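Lipase (PDB 5MAL) hydrolyses ester bonds of triacylglycerols, preferring medium acyl chains, and also cleaves phospholipids and long-chain acyl-CoA thioesters as a secreted SGNH hydrolase. Local coordinates at residues Gly200-Thr208 against His216-Gly225. Sequence-based numbering, arbitrary orientation.
Sequences GAPWLHSVT and HPTANGQSKG
Trp203 packs against the first turns of helix 219-232, and the chain after it forms a single beta bridge, Leu204 with Pro217, beside His216, the histidine of the proposed Ser/His dyad of this SGNH-hydrolase fold. Two backbone bonds make the bridge: His205 N donates to His216 O at 2.8 Å, and Thr218 N donates to Trp203 O at 2.9 Å. His216 is thus held through its carbonyl, while its ring NE2 bonds to the nucleophile Ser10 and ND1 to Ser214 O. With CG anti to its carbonyl carbon (chi1 -77°), Trp203 lays its indole against the helix: CB and CG rest on Gly221, Asn220 O sits over one face, and the six-membered ring reaches Lys224, whose CB comes to 3.5 Å from Trp203 CH2. The lysine chain crosses the indole at about a right angle and brings CE 3.5 Å from Trp203 CZ2. Outside the two segments, His195 stacks on the Trp203 ring. Asn220 CB makes an off-centre CH-pi contact with the pyrrole ring. Farther along, the His205 ring takes Thr218 CG2 squarely over one face, 4.0 Å from its centroid, and its NE2 bonds to Gly16 O. Thr218 is the helix N-cap: placed between backbone N and carbonyl carbon (chi1 65°), OG1 accepts from Gly221 N at 3.0 Å, and a water bridges that same oxygen to Pro202 O, 2.8 Å from each.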
ATOM      1  N   GLY A 200      11.082 -14.878   9.696  1.00 12.79           N
ATOM      2  CA  GLY A 200      11.807 -16.031   9.184  1.00 16.99           C
ATOM      3  C   GLY A 200      11.308 -16.383   7.796  1.00 15.74           C
ATOM      4  O   GLY A 200      11.888 -17.206   7.088  1.00 15.67           O
ATOM      5  N   ALA A 201      10.206 -15.758   7.409  1.00 11.70           N
ATOM      6  CA  ALA A 201       9.640 -15.980   6.086  1.00 14.02           C
ATOM      7  C   ALA A 201       9.181 -14.670   5.449  1.00 11.88           C
ATOM      8  O   ALA A 201       8.026 -14.570   5.014  1.00  9.85           O
ATOM      9  CB  ALA A 201       8.469 -16.952   6.178  1.00 12.49           C
ATOM     10  N   PRO A 202      10.079 -13.672   5.377  1.00 12.15           N
ATOM     11  CA  PRO A 202       9.629 -12.331   4.996  1.00  9.50           C
ATOM     12  C   PRO A 202       9.053 -12.281   3.583  1.00 10.60           C
ATOM     13  O   PRO A 202       9.603 -12.879   2.651  1.00  9.86           O
ATOM     14  CB  PRO A 202      10.903 -11.486   5.108  1.00 13.32           C
ATOM     15  CG  PRO A 202      12.019 -12.469   4.866  1.00 14.78           C
ATOM     16  CD  PRO A 202      11.544 -13.726   5.550  1.00 12.23           C
ATOM     17  N   TRP A 203       7.917 -11.596   3.467  1.00 10.32           N
ATOM     18  CA  TRP A 203       7.323 -11.246   2.186  1.00 10.20           C
ATOM     19  C   TRP A 203       7.482  -9.765   1.928  1.00  9.15           C
ATOM     20  O   TRP A 203       6.816  -9.206   1.054  1.00  8.85           O
ATOM     21  CB  TRP A 203       5.845 -11.593   2.147  1.00 11.23           C
ATOM     22  CG  TRP A 203       5.582 -13.027   1.942  1.00  9.49           C
ATOM     23  CD1 TRP A 203       6.504 -14.015   1.668  1.00 10.76           C
ATOM     24  CD2 TRP A 203       4.307 -13.661   1.976  1.00 10.17           C
ATOM     25  NE1 TRP A 203       5.863 -15.222   1.543  1.00 10.02           N
ATOM     26  CE2 TRP A 203       4.515 -15.034   1.724  1.00 10.65           C
ATOM     27  CE3 TRP A 203       3.006 -13.203   2.199  1.00 11.05           C
ATOM     28  CZ2 TRP A 203       3.466 -15.950   1.693  1.00 11.27           C
ATOM     29  CZ3 TRP A 203       1.963 -14.120   2.174  1.00 13.44           C
ATOM     30  CH2 TRP A 203       2.200 -15.473   1.924  1.00 12.02           C
ATOM     31  N   LEU A 204       8.322  -9.136   2.743  1.00  6.14           N
ATOM     32  CA  LEU A 204       8.695  -7.742   2.569  1.00  8.95           C
ATOM     33  C   LEU A 204      10.183  -7.681   2.401  1.00 11.61           C
ATOM     34  O   LEU A 204      10.903  -8.472   3.010  1.00 12.12           O
ATOM     35  CB  LEU A 204       8.306  -6.901   3.781  1.00  7.61           C
ATOM     36  CG  LEU A 204       6.834  -6.896   4.156  1.00 11.47           C
ATOM     37  CD1 LEU A 204       6.693  -6.375   5.584  1.00 13.46           C
ATOM     38  CD2 LEU A 204       6.100  -6.021   3.167  1.00 10.74           C
ATOM     39  N   HIS A 205      10.652  -6.730   1.604  1.00 10.26           N
ATOM     40  CA  HIS A 205      12.070  -6.409   1.599  1.00 11.21           C
ATOM     41  C   HIS A 205      12.403  -5.714   2.900  1.00 11.65           C
ATOM     42  O   HIS A 205      11.622  -4.901   3.388  1.00 11.63           O
ATOM     43  CB  HIS A 205      12.439  -5.492   0.428  1.00 12.51           C
ATOM     44  CG  HIS A 205      12.273  -6.120  -0.917  1.00 11.75           C
ATOM     45  ND1 HIS A 205      13.219  -6.959  -1.471  1.00  9.53           N
ATOM     46  CD2 HIS A 205      11.279  -6.018  -1.831  1.00 10.81           C
ATOM     47  CE1 HIS A 205      12.804  -7.361  -2.659  1.00 11.92           C
ATOM     48  NE2 HIS A 205      11.638  -6.791  -2.908  1.00 12.86           N
ATOM     49  N   SER A 206      13.564  -6.020   3.456  1.00 13.39           N
ATOM     50  CA  SER A 206      14.046  -5.239   4.572  1.00 15.11           C
ATOM     51  C   SER A 206      14.637  -3.959   3.997  1.00 16.26           C
ATOM     52  O   SER A 206      14.337  -3.577   2.870  1.00 15.61           O
ATOM     53  CB  SER A 206      15.086  -6.006   5.378  1.00 16.65           C
ATOM     54  OG  SER A 206      15.401  -5.293   6.566  1.00 20.09           O
ATOM     55  N   VAL A 207      15.478  -3.294   4.773  1.00 13.44           N
ATOM     56  CA  VAL A 207      16.272  -2.220   4.233  1.00 10.36           C
ATOM     57  C   VAL A 207      17.258  -2.823   3.261  1.00 17.99           C
ATOM     58  O   VAL A 207      18.162  -3.551   3.661  1.00 18.76           O
ATOM     59  CB  VAL A 207      17.010  -1.475   5.329  1.00 17.34           C
ATOM     60  CG1 VAL A 207      17.699  -0.267   4.745  1.00 18.10           C
ATOM     61  CG2 VAL A 207      16.026  -1.070   6.381  1.00 24.78           C
ATOM     62  N   THR A 208      17.091  -2.518   1.983  1.00 12.16           N
ATOM     63  CA  THR A 208      17.790  -3.295   0.961  1.00 14.83           C
ATOM     64  C   THR A 208      18.232  -2.437  -0.216  1.00 11.33           C
ATOM     65  O   THR A 208      18.116  -1.203  -0.184  1.00 14.96           O
ATOM     66  CB  THR A 208      16.892  -4.450   0.450  1.00 16.79           C
ATOM     67  OG1 THR A 208      17.666  -5.353  -0.348  1.00 22.55           O
ATOM     68  CG2 THR A 208      15.738  -3.907  -0.382  1.00 18.53           C
ATOM     69  N   HIS A 216       9.046  -2.753   0.962  1.00 11.84           N
ATOM     70  CA  HIS A 216       7.965  -3.058   0.042  1.00  7.19           C
ATOM     71  C   HIS A 216       7.789  -4.555  -0.107  1.00  8.50           C
ATOM     72  O   HIS A 216       8.700  -5.315   0.192  1.00 10.78           O
ATOM     73  CB  HIS A 216       8.234  -2.414  -1.301  1.00  9.77           C
ATOM     74  CG  HIS A 216       8.015  -0.943  -1.275  1.00 10.46           C
ATOM     75  ND1 HIS A 216       8.943  -0.062  -0.768  1.00 16.06           N
ATOM     76  CD2 HIS A 216       6.929  -0.204  -1.600  1.00 11.59           C
ATOM     77  CE1 HIS A 216       8.456   1.166  -0.826  1.00 18.12           C
ATOM     78  NE2 HIS A 216       7.235   1.104  -1.326  1.00 13.54           N
ATOM     79  N   PRO A 217       6.611  -4.990  -0.561  1.00  8.57           N
ATOM     80  CA  PRO A 217       6.424  -6.433  -0.710  1.00  6.41           C
ATOM     81  C   PRO A 217       7.362  -7.017  -1.745  1.00  6.70           C
ATOM     82  O   PRO A 217       7.670  -6.372  -2.754  1.00  8.40           O
ATOM     83  CB  PRO A 217       4.982  -6.553  -1.183  1.00  8.83           C
ATOM     84  CG  PRO A 217       4.317  -5.332  -0.647  1.00  7.97           C
ATOM     85  CD  PRO A 217       5.357  -4.252  -0.787  1.00  6.68           C
ATOM     86  N   THR A 218       7.835  -8.221  -1.471  1.00  7.64           N
ATOM     87  CA  THR A 218       8.562  -8.987  -2.460  1.00  7.28           C
ATOM     88  C   THR A 218       7.574  -9.470  -3.511  1.00  7.85           C
ATOM     89  O   THR A 218       6.371  -9.234  -3.386  1.00  6.65           O
ATOM     90  CB  THR A 218       9.245 -10.186  -1.827  1.00  7.98           C
ATOM     91  OG1 THR A 218       8.231 -11.081  -1.339  1.00  6.13           O
ATOM     92  CG2 THR A 218      10.134  -9.737  -0.670  1.00 10.55           C
ATOM     93  N   ALA A 219       8.070 -10.180  -4.524  1.00  7.33           N
ATOM     94  CA  ALA A 219       7.180 -10.785  -5.500  1.00 10.68           C
ATOM     95  C   ALA A 219       6.200 -11.730  -4.803  1.00  9.13           C
ATOM     96  O   ALA A 219       5.018 -11.753  -5.126  1.00  9.55           O
ATOM     97  CB  ALA A 219       7.981 -11.537  -6.567  1.00 11.10           C
ATOM     98  N   ASN A 220       6.709 -12.484  -3.829  1.00 10.43           N
ATOM     99  CA  ASN A 220       5.898 -13.429  -3.067  1.00 11.80           C
ATOM    100  C   ASN A 220       4.860 -12.658  -2.237  1.00  9.01           C
ATOM    101  O   ASN A 220       3.714 -13.084  -2.099  1.00 10.52           O
ATOM    102  CB  ASN A 220       6.794 -14.312  -2.172  1.00 12.55           C
ATOM    103  CG  ASN A 220       6.109 -15.607  -1.746  1.00 18.73           C
ATOM    104  OD1 ASN A 220       4.957 -15.844  -2.085  1.00 22.79           O
ATOM    105  ND2 ASN A 220       6.827 -16.455  -1.017  1.00 16.60           N
ATOM    106  N   GLY A 221       5.276 -11.517  -1.704  1.00  8.86           N
ATOM    107  CA  GLY A 221       4.381 -10.642  -0.956  1.00  7.83           C
ATOM    108  C   GLY A 221       3.255 -10.104  -1.814  1.00 10.00           C
ATOM    109  O   GLY A 221       2.126  -9.962  -1.360  1.00  9.86           O
ATOM    110  N   GLN A 222       3.543  -9.795  -3.072  1.00  8.93           N
ATOM    111  CA  GLN A 222       2.482  -9.305  -3.929  1.00  7.77           C
ATOM    112  C   GLN A 222       1.535 -10.433  -4.306  1.00 10.27           C
ATOM    113  O   GLN A 222       0.320 -10.262  -4.286  1.00 10.17           O
ATOM    114  CB  GLN A 222       3.058  -8.650  -5.177  1.00  7.80           C
ATOM    115  CG  GLN A 222       3.653  -7.274  -4.930  1.00  5.64           C
ATOM    116  CD  GLN A 222       2.577  -6.234  -4.625  1.00  8.68           C
ATOM    117  OE1 GLN A 222       1.395  -6.438  -4.925  1.00  7.77           O
ATOM    118  NE2 GLN A 222       2.986  -5.118  -4.030  1.00  7.97           N
ATOM    119  N   SER A 223       2.100 -11.588  -4.638  1.00  8.85           N
ATOM    120  CA  SER A 223       1.315 -12.681  -5.194  1.00  9.04           C
ATOM    121  C   SER A 223       0.530 -13.436  -4.131  1.00 11.69           C
ATOM    122  O   SER A 223      -0.556 -13.945  -4.405  1.00 11.14           O
ATOM    123  CB  SER A 223       2.223 -13.649  -5.965  1.00  9.68           C
ATOM    124  OG  SER A 223       3.128 -14.310  -5.106  1.00 13.78           O
ATOM    125  N   LYS A 224       1.051 -13.488  -2.907  1.00 10.96           N
ATOM    126  CA  LYS A 224       0.348 -14.222  -1.857  1.00 10.75           C
ATOM    127  C   LYS A 224      -0.018 -13.408  -0.643  1.00  9.17           C
ATOM    128  O   LYS A 224      -0.740 -13.889   0.230  1.00 10.73           O
ATOM    129  CB  LYS A 224       1.166 -15.406  -1.415  1.00 13.35           C
ATOM    130  CG  LYS A 224       1.032 -16.537  -2.370  1.00 17.58           C
ATOM    131  CD  LYS A 224       2.347 -17.196  -2.455  1.00 30.36           C
ATOM    132  CE  LYS A 224       2.723 -17.842  -1.141  1.00 29.93           C
ATOM    133  NZ  LYS A 224       3.900 -18.748  -1.270  1.00 11.77           N
ATOM    134  N   GLY A 225       0.496 -12.187  -0.571  1.00  8.20           N
ATOM    135  CA  GLY A 225       0.101 -11.287   0.489  1.00  9.06           C
ATOM    136  C   GLY A 225      -1.013 -10.402  -0.034  1.00  8.74           C
ATOM    137  O   GLY A 225      -2.156 -10.512   0.403  1.00  9.38           O
TER
HETATM  138  O   HOH W   1       9.630 -13.170  -0.165  1.00 13.52           O